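Local coordinates for protein alpha-L-arabinosidase (Xanthomonas axonopodis pv. citri, PDB 6D25) that probably hydrolyses alpha-L-arabinofuranosyl side groups from arabinoxylans as a family GH51 arabinofuranosidase, coping with internally di-substituted xylose units, at residues Y78-A90 with I382-Y395. Sequence-based numbering, arbitrary orientation.
Sequences YRNDVVAALKAIA and ILTDGDKMVLTPTY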
loop_
_atom_site.group_PDB
_atom_site.type_symbol
_atom_site.label_atom_id
_atom_site.label_comp_id
_atom_site.label_asym_id
_atom_site.label_seq_id
_atom_site.Cartn_x
_atom_site.Cartn_y
_atom_site.Cartn_z
ATOM N N TYR A 78 25.237 15.918 22.959
ATOM C CA TYR A 78 25.307 16.877 21.853
ATOM C C TYR A 78 26.578 17.718 21.992
ATOM O O TYR A 78 26.793 18.325 23.017
ATOM C CB TYR A 78 24.109 17.821 21.844
ATOM C CG TYR A 78 22.775 17.177 22.070
ATOM C CD1 TYR A 78 22.269 16.284 21.156
ATOM C CD2 TYR A 78 22.011 17.480 23.183
ATOM C CE1 TYR A 78 21.055 15.658 21.378
ATOM C CE2 TYR A 78 20.776 16.888 23.408
ATOM C CZ TYR A 78 20.317 15.945 22.507
ATOM O OH TYR A 78 19.124 15.338 22.705
ATOM N N ARG A 79 27.398 17.764 20.952
ATOM C CA ARG A 79 28.657 18.505 21.060
ATOM C C ARG A 79 28.345 20.005 21.244
ATOM O O ARG A 79 27.506 20.609 20.549
ATOM C CB ARG A 79 29.581 18.204 19.878
ATOM C CG ARG A 79 29.043 18.568 18.509
ATOM C CD ARG A 79 30.012 18.040 17.438
ATOM N NE ARG A 79 31.285 18.728 17.507
ATOM C CZ ARG A 79 32.416 18.265 17.008
ATOM N NH1 ARG A 79 33.461 19.055 16.970
ATOM N NH2 ARG A 79 32.498 16.993 16.568
ATOM N N ASN A 80 29.049 20.590 22.211
ATOM C CA ASN A 80 28.752 21.954 22.695
ATOM C C ASN A 80 29.000 23.026 21.609
ATOM O O ASN A 80 28.286 24.028 21.525
ATOM C CB ASN A 80 29.621 22.269 23.907
ATOM C CG ASN A 80 29.171 21.550 25.164
ATOM O OD1 ASN A 80 28.060 21.022 25.219
ATOM N ND2 ASN A 80 30.024 21.536 26.172
ATOM N N ASP A 81 30.073 22.853 20.847
ATOM C CA ASP A 81 30.505 23.852 19.861
ATOM C C ASP A 81 29.401 24.036 18.807
ATOM O O ASP A 81 29.066 25.186 18.442
ATOM C CB ASP A 81 31.876 23.520 19.263
ATOM C CG ASP A 81 32.076 22.102 18.698
ATOM O OD1 ASP A 81 31.115 21.316 18.667
ATOM O OD2 ASP A 81 33.256 21.761 18.363
ATOM N N VAL A 82 28.814 22.936 18.347
ATOM C CA VAL A 82 27.782 22.986 17.318
ATOM C C VAL A 82 26.506 23.603 17.893
ATOM O O VAL A 82 25.833 24.387 17.231
ATOM C CB VAL A 82 27.539 21.585 16.724
ATOM C CG1 VAL A 82 26.263 21.534 15.898
ATOM C CG2 VAL A 82 28.720 21.134 15.893
ATOM N N VAL A 83 26.145 23.219 19.115
ATOM C CA VAL A 83 24.977 23.774 19.767
ATOM C C VAL A 83 25.091 25.306 19.815
ATOM O O VAL A 83 24.141 26.014 19.444
ATOM C CB VAL A 83 24.761 23.175 21.177
ATOM C CG1 VAL A 83 23.735 23.952 21.982
ATOM C CG2 VAL A 83 24.361 21.718 21.071
ATOM N N ALA A 84 26.244 25.814 20.267
ATOM C CA ALA A 84 26.397 27.243 20.424
ATOM C C ALA A 84 26.307 27.939 19.052
ATOM O O ALA A 84 25.670 29.010 18.895
ATOM C CB ALA A 84 27.686 27.524 21.139
ATOM N N ALA A 85 26.940 27.350 18.050
ATOM C CA ALA A 85 26.969 27.968 16.729
ATOM C C ALA A 85 25.561 28.021 16.107
ATOM O O ALA A 85 25.179 29.004 15.472
ATOM C CB ALA A 85 27.946 27.234 15.860
ATOM N N LEU A 86 24.778 26.972 16.280
ATOM C CA LEU A 86 23.447 26.953 15.695
ATOM C C LEU A 86 22.511 27.892 16.471
ATOM O O LEU A 86 21.669 28.578 15.868
ATOM C CB LEU A 86 22.903 25.521 15.678
ATOM C CG LEU A 86 23.672 24.565 14.755
ATOM C CD1 LEU A 86 23.152 23.160 14.930
ATOM C CD2 LEU A 86 23.553 25.002 13.290
ATOM N N LYS A 87 22.655 27.948 17.792
ATOM C CA LYS A 87 21.863 28.921 18.563
ATOM C C LYS A 87 22.163 30.348 18.079
ATOM O O LYS A 87 21.248 31.169 18.025
ATOM C CB LYS A 87 22.150 28.804 20.062
ATOM C CG LYS A 87 21.504 27.586 20.688
ATOM C CD LYS A 87 21.774 27.452 22.164
ATOM C CE LYS A 87 20.906 28.409 22.954
ATOM N NZ LYS A 87 21.043 28.128 24.392
ATOM N N ALA A 88 23.418 30.631 17.746
ATOM C CA ALA A 88 23.802 32.004 17.406
ATOM C C ALA A 88 23.158 32.441 16.076
ATOM O O ALA A 88 23.041 33.640 15.862
ATOM C CB ALA A 88 25.314 32.146 17.336
ATOM N N ILE A 89 22.734 31.528 15.209
ATOM C CA ILE A 89 22.036 31.963 13.967
ATOM C C ILE A 89 20.514 31.757 14.084
ATOM O O ILE A 89 19.789 31.953 13.078
ATOM C CB ILE A 89 22.624 31.294 12.713
ATOM C CG1 ILE A 89 22.575 29.778 12.766
ATOM C CG2 ILE A 89 24.017 31.799 12.449
ATOM C CD1 ILE A 89 22.805 29.095 11.423
ATOM N N ALA A 90 20.029 31.412 15.277
ATOM C CA ALA A 90 18.589 31.267 15.569
ATOM C C ALA A 90 17.907 30.339 14.540
ATOM O O ALA A 90 16.968 30.706 13.841
ATOM C CB ALA A 90 17.917 32.637 15.634
ATOM N N ILE A 382 28.438 23.921 9.059
ATOM C CA ILE A 382 29.534 23.601 9.959
ATOM C C ILE A 382 30.222 22.334 9.466
ATOM O O ILE A 382 29.527 21.457 8.981
ATOM C CB ILE A 382 29.010 23.392 11.404
ATOM C CG1 ILE A 382 28.366 24.662 11.951
ATOM C CG2 ILE A 382 30.097 22.867 12.334
ATOM C CD1 ILE A 382 27.510 24.413 13.167
ATOM N N LEU A 383 31.541 22.278 9.564
ATOM C CA LEU A 383 32.310 21.079 9.307
ATOM C C LEU A 383 33.024 20.702 10.611
ATOM O O LEU A 383 33.522 21.590 11.303
ATOM C CB LEU A 383 33.322 21.288 8.171
ATOM C CG LEU A 383 32.740 21.869 6.880
ATOM C CD1 LEU A 383 33.843 22.075 5.857
ATOM C CD2 LEU A 383 31.710 20.934 6.284
ATOM N N THR A 384 32.995 19.428 10.973
ATOM C CA THR A 384 33.671 18.934 12.168
ATOM C C THR A 384 34.578 17.767 11.794
ATOM O O THR A 384 34.356 17.056 10.816
ATOM C CB THR A 384 32.714 18.462 13.264
ATOM O OG1 THR A 384 32.096 17.249 12.853
ATOM C CG2 THR A 384 31.654 19.471 13.616
ATOM N N ASP A 385 35.594 17.583 12.622
ATOM C CA ASP A 385 36.485 16.457 12.493
ATOM C C ASP A 385 37.070 16.158 13.881
ATOM O O ASP A 385 38.003 16.848 14.323
ATOM C CB ASP A 385 37.591 16.785 11.487
ATOM C CG ASP A 385 38.584 15.647 11.286
ATOM O OD1 ASP A 385 38.345 14.546 11.785
ATOM O OD2 ASP A 385 39.571 15.878 10.632
ATOM N N GLY A 386 36.466 15.219 14.579
ATOM C CA GLY A 386 36.739 15.052 15.975
ATOM C C GLY A 386 36.427 16.336 16.714
ATOM O O GLY A 386 35.391 16.939 16.450
ATOM N N ASP A 387 37.313 16.803 17.584
ATOM C CA ASP A 387 36.992 17.975 18.373
ATOM C C ASP A 387 37.152 19.267 17.552
ATOM O O ASP A 387 36.806 20.294 18.064
ATOM C CB ASP A 387 37.764 18.023 19.696
ATOM C CG ASP A 387 39.271 18.154 19.565
ATOM O OD1 ASP A 387 39.776 18.333 18.459
ATOM O OD2 ASP A 387 39.952 17.985 20.579
ATOM N N LYS A 388 37.594 19.208 16.301
ATOM C CA LYS A 388 37.727 20.416 15.472
ATOM C C LYS A 388 36.383 20.805 14.840
ATOM O O LYS A 388 35.590 19.947 14.480
ATOM C CB LYS A 388 38.745 20.161 14.368
ATOM C CG LYS A 388 40.166 19.920 14.860
ATOM C CD LYS A 388 41.125 19.485 13.783
ATOM C CE LYS A 388 42.383 18.951 14.426
ATOM N NZ LYS A 388 43.348 18.525 13.409
ATOM N N MET A 389 36.159 22.105 14.700
ATOM C CA MET A 389 34.941 22.626 14.116
ATOM C C MET A 389 35.265 23.878 13.308
ATOM O O MET A 389 36.028 24.692 13.770
ATOM C CB MET A 389 33.913 22.980 15.196
ATOM C CG MET A 389 32.536 23.292 14.622
ATOM S SD MET A 389 31.394 24.169 15.743
ATOM C CE MET A 389 32.179 25.778 15.693
ATOM N N VAL A 390 34.646 24.051 12.155
ATOM C CA VAL A 390 34.788 25.288 11.393
ATOM C C VAL A 390 33.422 25.734 10.861
ATOM O O VAL A 390 32.573 24.920 10.499
ATOM C CB VAL A 390 35.828 25.128 10.266
ATOM C CG1 VAL A 390 35.410 24.146 9.204
ATOM C CG2 VAL A 390 36.142 26.447 9.597
ATOM N N LEU A 391 33.197 27.031 10.885
ATOM C CA LEU A 391 32.015 27.671 10.351
ATOM C C LEU A 391 32.258 27.989 8.870
ATOM O O LEU A 391 33.281 28.536 8.522
ATOM C CB LEU A 391 31.749 28.972 11.113
ATOM C CG LEU A 391 31.576 28.836 12.624
ATOM C CD1 LEU A 391 31.353 30.175 13.287
ATOM C CD2 LEU A 391 30.364 27.989 12.926
ATOM N N THR A 392 31.304 27.658 8.025
ATOM C CA THR A 392 31.487 27.826 6.573
ATOM C C THR A 392 31.058 29.236 6.137
ATOM O O THR A 392 30.343 29.942 6.834
ATOM C CB THR A 392 30.681 26.778 5.804
ATOM O OG1 THR A 392 29.288 27.055 6.000
ATOM C CG2 THR A 392 31.041 25.364 6.229
ATOM N N PRO A 393 31.449 29.625 4.925
ATOM C CA PRO A 393 30.940 30.844 4.342
ATOM C C PRO A 393 29.409 30.887 4.321
ATOM O O PRO A 393 28.824 31.944 4.537
ATOM C CB PRO A 393 31.536 30.884 2.927
ATOM C CG PRO A 393 32.813 30.150 3.097
ATOM C CD PRO A 393 32.452 29.012 4.042
ATOM N N THR A 394 28.772 29.750 4.096
ATOM C CA THR A 394 27.322 29.684 4.034
ATOM C C THR A 394 26.726 30.018 5.403
ATOM O O THR A 394 25.742 30.740 5.474
ATOM C CB THR A 394 26.859 28.302 3.548
ATOM O OG1 THR A 394 27.356 28.099 2.236
ATOM C CG2 THR A 394 25.351 28.143 3.568
ATOM N N TYR A 395 27.298 29.508 6.484
ATOM C CA TYR A 395 26.886 29.855 7.849
ATOM C C TYR A 395 26.806 31.364 8.022
ATOM O O TYR A 395 25.837 31.890 8.602
ATOM C CB TYR A 395 27.862 29.275 8.870
ATOM C CG TYR A 395 27.605 29.653 10.303
ATOM C CD1 TYR A 395 28.115 30.805 10.870
ATOM C CD2 TYR A 395 26.837 28.836 11.120
ATOM C CE1 TYR A 395 27.862 31.152 12.189
ATOM C CE2 TYR A 395 26.602 29.152 12.449
ATOM C CZ TYR A 395 27.125 30.310 12.996
ATOM O OH TYR A 395 26.873 30.597 14.318
HETATM O O HOH W 1 34.548 20.212 20.451
HETATM O O HOH W 2 35.287 23.282 18.830
#
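Between the first and second strands of the eight-stranded parallel beta/alpha barrel, helix 80-88 packs against a beta-hairpin, 382-385 with 388-391, joined by a type II' turn, and against the start of helix 393-400. R79, at the helix N-cap, reaches the turn: NH1 and NH2 both donate to G386 O, each at 2.9 Å; glycine readily tolerates the positive phi (58°) there. D81 takes the neighbouring guanidinium edge side-on, in a salt bridge, R79 NE to D81 OD1 2.8 Å and R79 NH1 to D81 OD2 3.1 Å. R79 NH2 also donates to G62 O, so NE, NH1 and NH2 all have acceptors; T384 CG2 rests over one face. Two waters bridge D81 OD2 to D387 O, one only weakly at D387. M389, its CG anti to the backbone N (chi1 -170°), thereby reaches alongside D81, SD 3.6 Å from D81 CB. I382 CD1 fits among V82, A85 and L86, where small A85 lets the hairpin approach. Y395 OH donates to A85 O, in the last helical turn, at 2.6 Å; I89 CG2 makes a CH-pi contact with one ring face, L391 CD2 covers the opposite. Polar bonds flanking apolar packing would be expected to set how hairpin and next helix sit along helix 80-88.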